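Local atomic coordinates of PUA domain-containing protein (Pyrococcus horikoshii, PDB entry 3D79), a protein that is of unknown function but carries a PUA domain and probably binds RNA. Residues 131-136 and 141-146; 65-70 and 74-79; 93-98 and 123-128. One frame throughout, in Å; residues are numbered along the deposited sequence.

Contact 2 closes first along the chain, then contact 3, then contact 1, across two successive domains. Contact 2 (65-70 with 74-79) is the last hairpin of the pre-PUA antiparallel sheet and runs straight into helix 78-84. The chain enters the PUA domain, where segment 93-98 of contact 3 leads into strand 96-99, a parallel neighbour of strand 130-135 from contact 1. The centres of contacts 1 and 3 lie about 10 Å apart, and backbone hydrogen bonds between those strands join them. Contacts 1 and 2, centres about 12 Å apart, touch: F75 and P76 pack on V131 and I144, tying the two domains together. Contacts 2 and 3, about 17 Å between centres, do not touch.

Contact 1 of 3, residues 131-136 and 141-146; sequences VFVVEE and PLAIGI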
loop_
_atom_site.group_PDB
_atom_site.type_symbol
_atom_site.label_atom_id
_atom_site.label_comp_id
_atom_site.label_asym_id
_atom_site.label_seq_id
_atom_site.Cartn_x
_atom_site.Cartn_y
_atom_site.Cartn_z
ATOM N N VAL A 131 2.358 0.965 -5.091
ATOM C CA VAL A 131 3.091 -0.211 -4.614
ATOM C C VAL A 131 3.162 -0.187 -3.091
ATOM O O VAL A 131 2.953 0.856 -2.474
ATOM C CB VAL A 131 4.533 -0.283 -5.198
ATOM C CG1 VAL A 131 4.501 -0.499 -6.723
ATOM C CG2 VAL A 131 5.359 0.953 -4.819
ATOM N N PHE A 132 3.443 -1.334 -2.476
ATOM C CA PHE A 132 3.815 -1.331 -1.069
ATOM C C PHE A 132 5.248 -1.811 -0.907
ATOM O O PHE A 132 5.781 -2.514 -1.770
ATOM C CB PHE A 132 2.855 -2.159 -0.195
ATOM C CG PHE A 132 2.922 -3.633 -0.447
ATOM C CD1 PHE A 132 3.781 -4.439 0.290
ATOM C CD2 PHE A 132 2.123 -4.219 -1.427
ATOM C CE1 PHE A 132 3.857 -5.808 0.046
ATOM C CE2 PHE A 132 2.185 -5.588 -1.666
ATOM C CZ PHE A 132 3.056 -6.378 -0.928
ATOM N N VAL A 133 5.852 -1.418 0.209
ATOM C CA VAL A 133 7.248 -1.705 0.500
ATOM C C VAL A 133 7.293 -2.617 1.717
ATOM O O VAL A 133 6.691 -2.307 2.739
ATOM C CB VAL A 133 8.034 -0.407 0.795
ATOM C CG1 VAL A 133 9.520 -0.710 0.996
ATOM C CG2 VAL A 133 7.836 0.612 -0.335
ATOM N N VAL A 134 7.998 -3.741 1.594
ATOM C CA VAL A 134 8.145 -4.684 2.711
ATOM C C VAL A 134 9.605 -5.052 2.899
ATOM O O VAL A 134 10.356 -5.101 1.927
ATOM C CB VAL A 134 7.321 -5.986 2.502
ATOM C CG1 VAL A 134 5.852 -5.732 2.791
ATOM C CG2 VAL A 134 7.534 -6.553 1.098
ATOM N N GLU A 135 9.995 -5.328 4.141
ATOM C CA GLU A 135 11.361 -5.768 4.423
ATOM C C GLU A 135 11.461 -7.289 4.335
ATOM O O GLU A 135 10.504 -7.996 4.648
ATOM C CB GLU A 135 11.879 -5.229 5.766
ATOM C CG GLU A 135 10.968 -5.423 6.976
ATOM C CD GLU A 135 11.025 -6.829 7.568
ATOM O OE1 GLU A 135 9.989 -7.296 8.079
ATOM O OE2 GLU A 135 12.099 -7.471 7.514
ATOM N N GLU A 136 12.621 -7.776 3.907
ATOM C CA GLU A 136 12.751 -9.167 3.467
ATOM C C GLU A 136 12.699 -10.247 4.566
ATOM O O GLU A 136 12.541 -11.428 4.256
ATOM C CB GLU A 136 13.978 -9.342 2.560
ATOM C CG GLU A 136 15.329 -9.158 3.237
ATOM C CD GLU A 136 16.508 -9.398 2.291
ATOM O OE1 GLU A 136 16.396 -10.235 1.370
ATOM O OE2 GLU A 136 17.556 -8.746 2.465
ATOM N N PRO A 141 5.288 -4.693 6.323
ATOM C CA PRO A 141 5.235 -3.541 5.424
ATOM C C PRO A 141 5.740 -2.280 6.110
ATOM O O PRO A 141 5.488 -2.069 7.303
ATOM C CB PRO A 141 3.748 -3.429 5.104
ATOM C CG PRO A 141 3.079 -3.919 6.352
ATOM C CD PRO A 141 3.952 -5.052 6.836
ATOM N N LEU A 142 6.462 -1.459 5.352
ATOM C CA LEU A 142 7.064 -0.244 5.879
ATOM C C LEU A 142 6.354 0.987 5.340
ATOM O O LEU A 142 6.306 2.027 5.998
ATOM C CB LEU A 142 8.535 -0.154 5.460
ATOM C CG LEU A 142 9.443 -1.365 5.665
ATOM C CD1 LEU A 142 10.807 -1.076 5.073
ATOM C CD2 LEU A 142 9.550 -1.706 7.147
ATOM N N ALA A 143 5.817 0.866 4.132
ATOM C CA ALA A 143 5.360 2.045 3.395
ATOM C C ALA A 143 4.526 1.682 2.183
ATOM O O ALA A 143 4.534 0.541 1.723
ATOM C CB ALA A 143 6.566 2.878 2.948
ATOM N N ILE A 144 3.819 2.683 1.664
ATOM C CA ILE A 144 3.160 2.579 0.376
ATOM C C ILE A 144 3.575 3.786 -0.456
ATOM O O ILE A 144 3.992 4.817 0.098
ATOM C CB ILE A 144 1.611 2.480 0.493
ATOM C CG1 ILE A 144 1.021 3.698 1.209
ATOM C CG2 ILE A 144 1.206 1.182 1.227
ATOM C CD1 ILE A 144 -0.493 3.839 1.041
ATOM N N GLY A 145 3.478 3.653 -1.771
ATOM C CA GLY A 145 3.904 4.737 -2.652
ATOM C C GLY A 145 3.669 4.494 -4.121
ATOM O O GLY A 145 2.918 3.599 -4.515
ATOM N N ILE A 146 4.324 5.318 -4.933
ATOM C CA ILE A 146 4.186 5.280 -6.374
ATOM C C ILE A 146 5.501 4.833 -6.991
ATOM O O ILE A 146 6.563 5.394 -6.686
ATOM C CB ILE A 146 3.809 6.675 -6.937
ATOM C CG1 ILE A 146 2.538 7.194 -6.257
ATOM C CG2 ILE A 146 3.658 6.617 -8.464
ATOM C CD1 ILE A 146 2.158 8.621 -6.626
#
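V133 lies at the middle of this antiparallel hairpin, gripped by two backbone bonds: its N donates to A143 O (2.8 Å), and its O accepts from L142 N (2.8 Å), almost straight at 171°. The second pair joins V131 and G145, each residue's N-H reaching the other's O. Because L142 and A143 both face V133, the register slips by one residue in a classic beta bulge.

V133 CG2 meets A143 CB at 4.2 Å, a small residue that probably lets helix 104-108 come close on this face. On the opposite face F132 CB rests against I144 CG2 (4.0 Å), while V134 CG1 presses tightly over P141 CA at 3.5 Å. That methyl lies anti to the carbonyl carbon (chi1 -77°), which turns it onto the proline and also places it in plane at the edge of the F132 ring. The side chains of E135 and L142 cross at about a right angle, CG coming to 4.0 Å from CD2; the E135 carboxylate turns back to the N-H groups of R140 and K137 in the connecting turn.

Farther out, L81 of helix 78-84 packs on F132, P141 and I144, whereas I107 of helix 104-108 meets L142 and A143. Beta-branched and apolar residues thus suit a strand pair buried on both faces, where four main-chain bonds pair the facing polar groups and E135 ties down the turn.

Contact 2 of 3, residues 65-70 and 74-79; sequences PMFIRR and IFPLVI
Three backbone hydrogen bonds join strand 65-70 to the chain from I74 to L77. I68 and F75 form the antiparallel hydrogen-bonded pair, I68 N donating to F75 O at 2.9 Å and F75 N returning a longer bond of 3.2 Å to I68 O. The third, L77 N to M66 O, is nearly straight (172°). P76 sits at the non-hydrogen-bonded pair with F67, where its missing N-H costs this hairpin nothing. Weaker CA-H...O contacts, such as I74 CA to I68 O, fill the intervals.

L77 leads the apolar packing. Its CG stands anti to the carbonyl carbon (chi1 -66°), which lays the fork over the backbone of the facing strand: CD1 touches P65 CB at 3.8 Å and CD2 reaches I68 CB at 3.9 Å. I74 CG2 sits against the aliphatic part of R69, about equally near CB, CG and CD, the two side chains crossing at a slant; the charged end of R69 forms a salt bridge with E57.

Of the two rings, F67 has M66 CB over the centre of one face and P76 N in plane at its edge, where CD1 comes to 3.8 Å from P76 CA. F75 takes P76 CD over one face toward the rim, and its ring also meets that of F130 in the PUA domain.

M66 and F67 both face I59 on the adjoining strand, a classic beta bulge. With L77 at the N-cap position of helix 78-84, this is a beta hairpin at the margin of the five-stranded antiparallel sheet, its last strand passing into a helix.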
loop_
_atom_site.group_PDB
_atom_site.type_symbol
_atom_site.label_atom_id
_atom_site.label_comp_id
_atom_site.label_asym_id
_atom_site.label_seq_id
_atom_site.Cartn_x
_atom_site.Cartn_y
_atom_site.Cartn_z
ATOM N N PRO A 65 -9.890 0.756 9.685
ATOM C CA PRO A 65 -9.202 1.544 8.660
ATOM C C PRO A 65 -8.503 0.621 7.672
ATOM O O PRO A 65 -7.654 -0.184 8.068
ATOM C CB PRO A 65 -8.184 2.371 9.459
ATOM C CG PRO A 65 -8.074 1.713 10.781
ATOM C CD PRO A 65 -9.370 1.022 11.040
ATOM N N MET A 66 -8.873 0.726 6.399
ATOM C CA MET A 66 -8.357 -0.185 5.387
ATOM C C MET A 66 -7.556 0.500 4.289
ATOM O O MET A 66 -6.500 0.002 3.903
ATOM C CB MET A 66 -9.492 -1.014 4.766
ATOM C CG MET A 66 -9.947 -2.190 5.633
ATOM S SD MET A 66 -8.649 -3.402 5.955
ATOM C CE MET A 66 -8.328 -4.009 4.305
ATOM N N PHE A 67 -8.063 1.621 3.775
ATOM C CA PHE A 67 -7.445 2.249 2.604
ATOM C C PHE A 67 -7.191 3.732 2.761
ATOM O O PHE A 67 -7.906 4.428 3.489
ATOM C CB PHE A 67 -8.312 2.061 1.354
ATOM C CG PHE A 67 -8.891 0.691 1.225
ATOM C CD1 PHE A 67 -8.070 -0.399 0.955
ATOM C CD2 PHE A 67 -10.258 0.484 1.390
ATOM C CE1 PHE A 67 -8.608 -1.691 0.845
ATOM C CE2 PHE A 67 -10.802 -0.795 1.277
ATOM C CZ PHE A 67 -9.975 -1.885 1.019
ATOM N N ILE A 68 -6.167 4.192 2.049
ATOM C CA ILE A 68 -5.950 5.615 1.808
ATOM C C ILE A 68 -6.700 5.983 0.535
ATOM O O ILE A 68 -6.770 5.187 -0.399
ATOM C CB ILE A 68 -4.429 5.935 1.670
ATOM C CG1 ILE A 68 -4.159 7.435 1.839
ATOM C CG2 ILE A 68 -3.846 5.405 0.358
ATOM C CD1 ILE A 68 -2.697 7.725 2.189
ATOM N N ARG A 69 -7.292 7.171 0.500
ATOM C CA ARG A 69 -7.833 7.672 -0.753
ATOM C C ARG A 69 -7.236 9.034 -1.061
ATOM O O ARG A 69 -7.224 9.926 -0.210
ATOM C CB ARG A 69 -9.364 7.717 -0.765
ATOM C CG ARG A 69 -9.934 8.136 -2.132
ATOM C CD ARG A 69 -11.413 7.814 -2.289
ATOM N NE ARG A 69 -12.270 8.650 -1.451
ATOM C CZ ARG A 69 -13.601 8.603 -1.451
ATOM N NH1 ARG A 69 -14.247 7.761 -2.251
ATOM N NH2 ARG A 69 -14.292 9.404 -0.652
ATOM N N ARG A 70 -6.690 9.142 -2.267
ATOM C CA ARG A 70 -6.204 10.397 -2.821
ATOM C C ARG A 70 -7.013 10.622 -4.085
ATOM O O ARG A 70 -6.910 9.840 -5.038
ATOM C CB ARG A 70 -4.716 10.299 -3.139
ATOM C CG ARG A 70 -3.817 10.292 -1.910
ATOM C CD ARG A 70 -3.309 11.690 -1.586
ATOM N NE ARG A 70 -2.763 11.770 -0.233
ATOM C CZ ARG A 70 -1.475 11.657 0.070
ATOM N NH1 ARG A 70 -1.089 11.742 1.336
ATOM N NH2 ARG A 70 -0.574 11.457 -0.886
ATOM N N ILE A 74 -7.494 4.577 -4.550
ATOM C CA ILE A 74 -7.285 3.976 -3.238
ATOM C C ILE A 74 -6.101 3.005 -3.221
ATOM O O ILE A 74 -5.658 2.510 -4.266
ATOM C CB ILE A 74 -8.573 3.259 -2.695
ATOM C CG1 ILE A 74 -9.038 2.142 -3.633
ATOM C CG2 ILE A 74 -9.707 4.258 -2.488
ATOM C CD1 ILE A 74 -8.354 0.816 -3.415
ATOM N N PHE A 75 -5.602 2.742 -2.018
ATOM C CA PHE A 75 -4.583 1.719 -1.803
ATOM C C PHE A 75 -4.610 1.308 -0.336
ATOM O O PHE A 75 -4.927 2.126 0.522
ATOM C CB PHE A 75 -3.188 2.229 -2.178
ATOM C CG PHE A 75 -2.198 1.128 -2.447
ATOM C CD1 PHE A 75 -2.304 0.346 -3.595
ATOM C CD2 PHE A 75 -1.159 0.868 -1.553
ATOM C CE1 PHE A 75 -1.404 -0.680 -3.850
ATOM C CE2 PHE A 75 -0.251 -0.153 -1.800
ATOM C CZ PHE A 75 -0.370 -0.931 -2.952
ATOM N N PRO A 76 -4.310 0.029 -0.034
ATOM C CA PRO A 76 -4.271 -0.352 1.381
ATOM C C PRO A 76 -3.341 0.498 2.249
ATOM O O PRO A 76 -2.241 0.859 1.823
ATOM C CB PRO A 76 -3.760 -1.801 1.340
ATOM C CG PRO A 76 -4.189 -2.298 0.011
ATOM C CD PRO A 76 -4.050 -1.126 -0.918
ATOM N N LEU A 77 -3.791 0.798 3.463
ATOM C CA LEU A 77 -2.958 1.455 4.469
ATOM C C LEU A 77 -1.850 0.527 4.949
ATOM O O LEU A 77 -1.951 -0.698 4.816
ATOM C CB LEU A 77 -3.801 1.872 5.675
ATOM C CG LEU A 77 -4.867 2.947 5.446
ATOM C CD1 LEU A 77 -5.802 3.001 6.630
ATOM C CD2 LEU A 77 -4.232 4.317 5.188
ATOM N N VAL A 78 -0.797 1.109 5.521
ATOM C CA VAL A 78 0.284 0.306 6.103
ATOM C C VAL A 78 -0.252 -0.603 7.219
ATOM O O VAL A 78 0.137 -1.775 7.292
ATOM C CB VAL A 78 1.495 1.170 6.566
ATOM C CG1 VAL A 78 2.584 0.294 7.185
ATOM C CG2 VAL A 78 2.078 1.923 5.374
ATOM N N ILE A 79 -1.148 -0.084 8.059
ATOM C CA ILE A 79 -1.758 -0.901 9.126
ATOM C C ILE A 79 -2.525 -2.108 8.564
ATOM O O ILE A 79 -2.404 -3.228 9.088
ATOM C CB ILE A 79 -2.623 -0.066 10.128
ATOM C CG1 ILE A 79 -3.024 -0.919 11.345
ATOM C CG2 ILE A 79 -3.852 0.525 9.457
ATOM C CD1 ILE A 79 -1.840 -1.500 12.112
#

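Contact 3 of 3, residues 93-98 and 123-128; sequences WPRRVV and EGIKEG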
loop_
_atom_site.group_PDB
_atom_site.type_symbol
_atom_site.label_atom_id
_atom_site.label_comp_id
_atom_site.label_asym_id
_atom_site.label_seq_id
_atom_site.Cartn_x
_atom_site.Cartn_y
_atom_site.Cartn_z
ATOM N N TRP A 93 3.608 -11.125 -2.772
ATOM C CA TRP A 93 2.370 -10.476 -3.229
ATOM C C TRP A 93 2.540 -9.593 -4.465
ATOM O O TRP A 93 3.648 -9.110 -4.745
ATOM C CB TRP A 93 1.778 -9.634 -2.096
ATOM C CG TRP A 93 0.709 -10.320 -1.294
ATOM C CD1 TRP A 93 0.614 -11.656 -1.009
ATOM C CD2 TRP A 93 -0.392 -9.690 -0.634
ATOM N NE1 TRP A 93 -0.494 -11.896 -0.230
ATOM C CE2 TRP A 93 -1.125 -10.706 0.020
ATOM C CE3 TRP A 93 -0.832 -8.359 -0.530
ATOM C CZ2 TRP A 93 -2.283 -10.438 0.762
ATOM C CZ3 TRP A 93 -1.984 -8.094 0.210
ATOM C CH2 TRP A 93 -2.693 -9.131 0.846
ATOM N N PRO A 94 1.436 -9.357 -5.201
ATOM C CA PRO A 94 1.476 -8.373 -6.272
ATOM C C PRO A 94 1.725 -6.983 -5.698
ATOM O O PRO A 94 1.368 -6.712 -4.540
ATOM C CB PRO A 94 0.066 -8.427 -6.883
ATOM C CG PRO A 94 -0.580 -9.636 -6.335
ATOM C CD PRO A 94 0.103 -9.976 -5.057
ATOM N N ARG A 95 2.345 -6.133 -6.512
ATOM C CA ARG A 95 2.662 -4.735 -6.178
ATOM C C ARG A 95 3.682 -4.571 -5.048
ATOM O O ARG A 95 3.817 -3.487 -4.486
ATOM C CB ARG A 95 1.396 -3.918 -5.875
ATOM C CG ARG A 95 0.391 -3.852 -7.018
ATOM C CD ARG A 95 1.003 -3.235 -8.277
ATOM N NE ARG A 95 0.034 -3.091 -9.365
ATOM C CZ ARG A 95 -0.752 -2.034 -9.553
ATOM N NH1 ARG A 95 -0.720 -0.998 -8.718
ATOM N NH2 ARG A 95 -1.590 -2.023 -10.584
ATOM N N ARG A 96 4.404 -5.644 -4.736
ATOM C CA ARG A 96 5.428 -5.616 -3.697
ATOM C C ARG A 96 6.736 -4.997 -4.177
ATOM O O ARG A 96 7.149 -5.156 -5.332
ATOM C CB ARG A 96 5.719 -7.032 -3.173
ATOM C CG ARG A 96 6.642 -7.829 -4.082
ATOM C CD ARG A 96 6.829 -9.261 -3.604
ATOM N NE ARG A 96 7.595 -10.047 -4.571
ATOM C CZ ARG A 96 7.083 -10.616 -5.661
ATOM N NH1 ARG A 96 5.789 -10.495 -5.947
ATOM N NH2 ARG A 96 7.871 -11.302 -6.482
ATOM N N VAL A 97 7.371 -4.291 -3.252
ATOM C CA VAL A 97 8.759 -3.865 -3.380
ATOM C C VAL A 97 9.444 -4.338 -2.108
ATOM O O VAL A 97 9.106 -3.891 -1.011
ATOM C CB VAL A 97 8.864 -2.332 -3.528
ATOM C CG1 VAL A 97 10.325 -1.910 -3.588
ATOM C CG2 VAL A 97 8.107 -1.874 -4.776
ATOM N N VAL A 98 10.376 -5.279 -2.249
ATOM C CA VAL A 98 11.033 -5.882 -1.087
ATOM C C VAL A 98 12.415 -5.272 -0.895
ATOM O O VAL A 98 13.212 -5.254 -1.834
ATOM C CB VAL A 98 11.159 -7.417 -1.236
ATOM C CG1 VAL A 98 11.573 -8.031 0.088
ATOM C CG2 VAL A 98 9.825 -8.007 -1.700
ATOM N N GLU A 123 7.283 -8.082 -10.881
ATOM C CA GLU A 123 7.587 -7.710 -12.271
ATOM C C GLU A 123 6.374 -7.121 -13.006
ATOM O O GLU A 123 6.517 -6.498 -14.059
ATOM C CB GLU A 123 8.189 -8.893 -13.031
ATOM C CG GLU A 123 9.535 -9.347 -12.460
ATOM C CD GLU A 123 10.473 -9.925 -13.506
ATOM O OE1 GLU A 123 10.110 -9.948 -14.704
ATOM O OE2 GLU A 123 11.586 -10.355 -13.122
ATOM N N GLY A 124 5.189 -7.292 -12.422
ATOM C CA GLY A 124 3.962 -6.718 -12.970
ATOM C C GLY A 124 3.848 -5.215 -12.782
ATOM O O GLY A 124 3.036 -4.564 -13.443
ATOM N N ILE A 125 4.663 -4.664 -11.880
ATOM C CA ILE A 125 4.674 -3.231 -11.575
ATOM C C ILE A 125 5.121 -2.394 -12.780
ATOM O O ILE A 125 6.143 -2.689 -13.408
ATOM C CB ILE A 125 5.609 -2.908 -10.360
ATOM C CG1 ILE A 125 5.034 -3.457 -9.054
ATOM C CG2 ILE A 125 5.840 -1.404 -10.222
ATOM C CD1 ILE A 125 6.066 -3.586 -7.937
ATOM N N LYS A 126 4.342 -1.362 -13.094
ATOM C CA LYS A 126 4.723 -0.361 -14.094
ATOM C C LYS A 126 4.935 0.982 -13.418
ATOM O O LYS A 126 4.361 1.241 -12.359
ATOM C CB LYS A 126 3.627 -0.206 -15.148
ATOM C CG LYS A 126 3.452 -1.412 -16.059
ATOM C CD LYS A 126 2.625 -1.051 -17.294
ATOM C CE LYS A 126 1.146 -0.886 -16.978
ATOM N NZ LYS A 126 0.476 -2.193 -16.720
ATOM N N GLU A 127 5.748 1.843 -14.032
ATOM C CA GLU A 127 5.906 3.219 -13.552
ATOM C C GLU A 127 4.532 3.833 -13.344
ATOM O O GLU A 127 3.656 3.693 -14.199
ATOM C CB GLU A 127 6.690 4.070 -14.556
ATOM C CG GLU A 127 8.149 3.690 -14.710
ATOM C CD GLU A 127 8.938 4.688 -15.550
ATOM O OE1 GLU A 127 8.453 5.822 -15.760
ATOM O OE2 GLU A 127 10.057 4.339 -15.988
ATOM N N GLY A 128 4.341 4.487 -12.202
ATOM C CA GLY A 128 3.076 5.144 -11.885
ATOM C C GLY A 128 2.148 4.324 -11.010
ATOM O O GLY A 128 1.223 4.873 -10.409
#
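I125 supplies nearly all of the close packing here, reaching from an irregular loop onto the chain where R95 and R96 lead into strand 96-99. Its CD1 lies against R96 O at 3.2 Å and R95 C at 3.9 Å, and it meets V97 CG2 at 4.1 Å, the two side chains crossing at about a right angle. CG1, anti to the carbonyl carbon (chi1 -69°), extends toward the turn and rests 3.9 Å from R95 CA, with R95 CD slightly farther off. A branched, purely apolar chain long enough for its CD1 to reach both the backbone and V97 suits this spot; V131 also packs on it. An alanine in place of I125 is likely to open a gap over R95 and V97, leaving the loop without its main hold on this strand.

Toward solvent the contact thins out: E123, G124, K126 and E127 are exposed, and no hydrogen bond crosses between 93-98 and 123-128. Polar order is instead kept within each side and by nearby residues. W93 to R96 forms a type II turn, braced by R96 NH1 on W93 O (2.8 Å), with the oxygen in the guanidinium plane but the donor 53° out of the carbonyl plane. R96 NE also makes a salt bridge to D120, and R95 NH1 bonds to F130 O. E123 pairs with K155, while D122 accepts from the backbone N-H groups of R95 and G124.

The direct association is therefore apolar and small, 153 Å² in all, with D122 serving as a polar bridge between the turn and the loop.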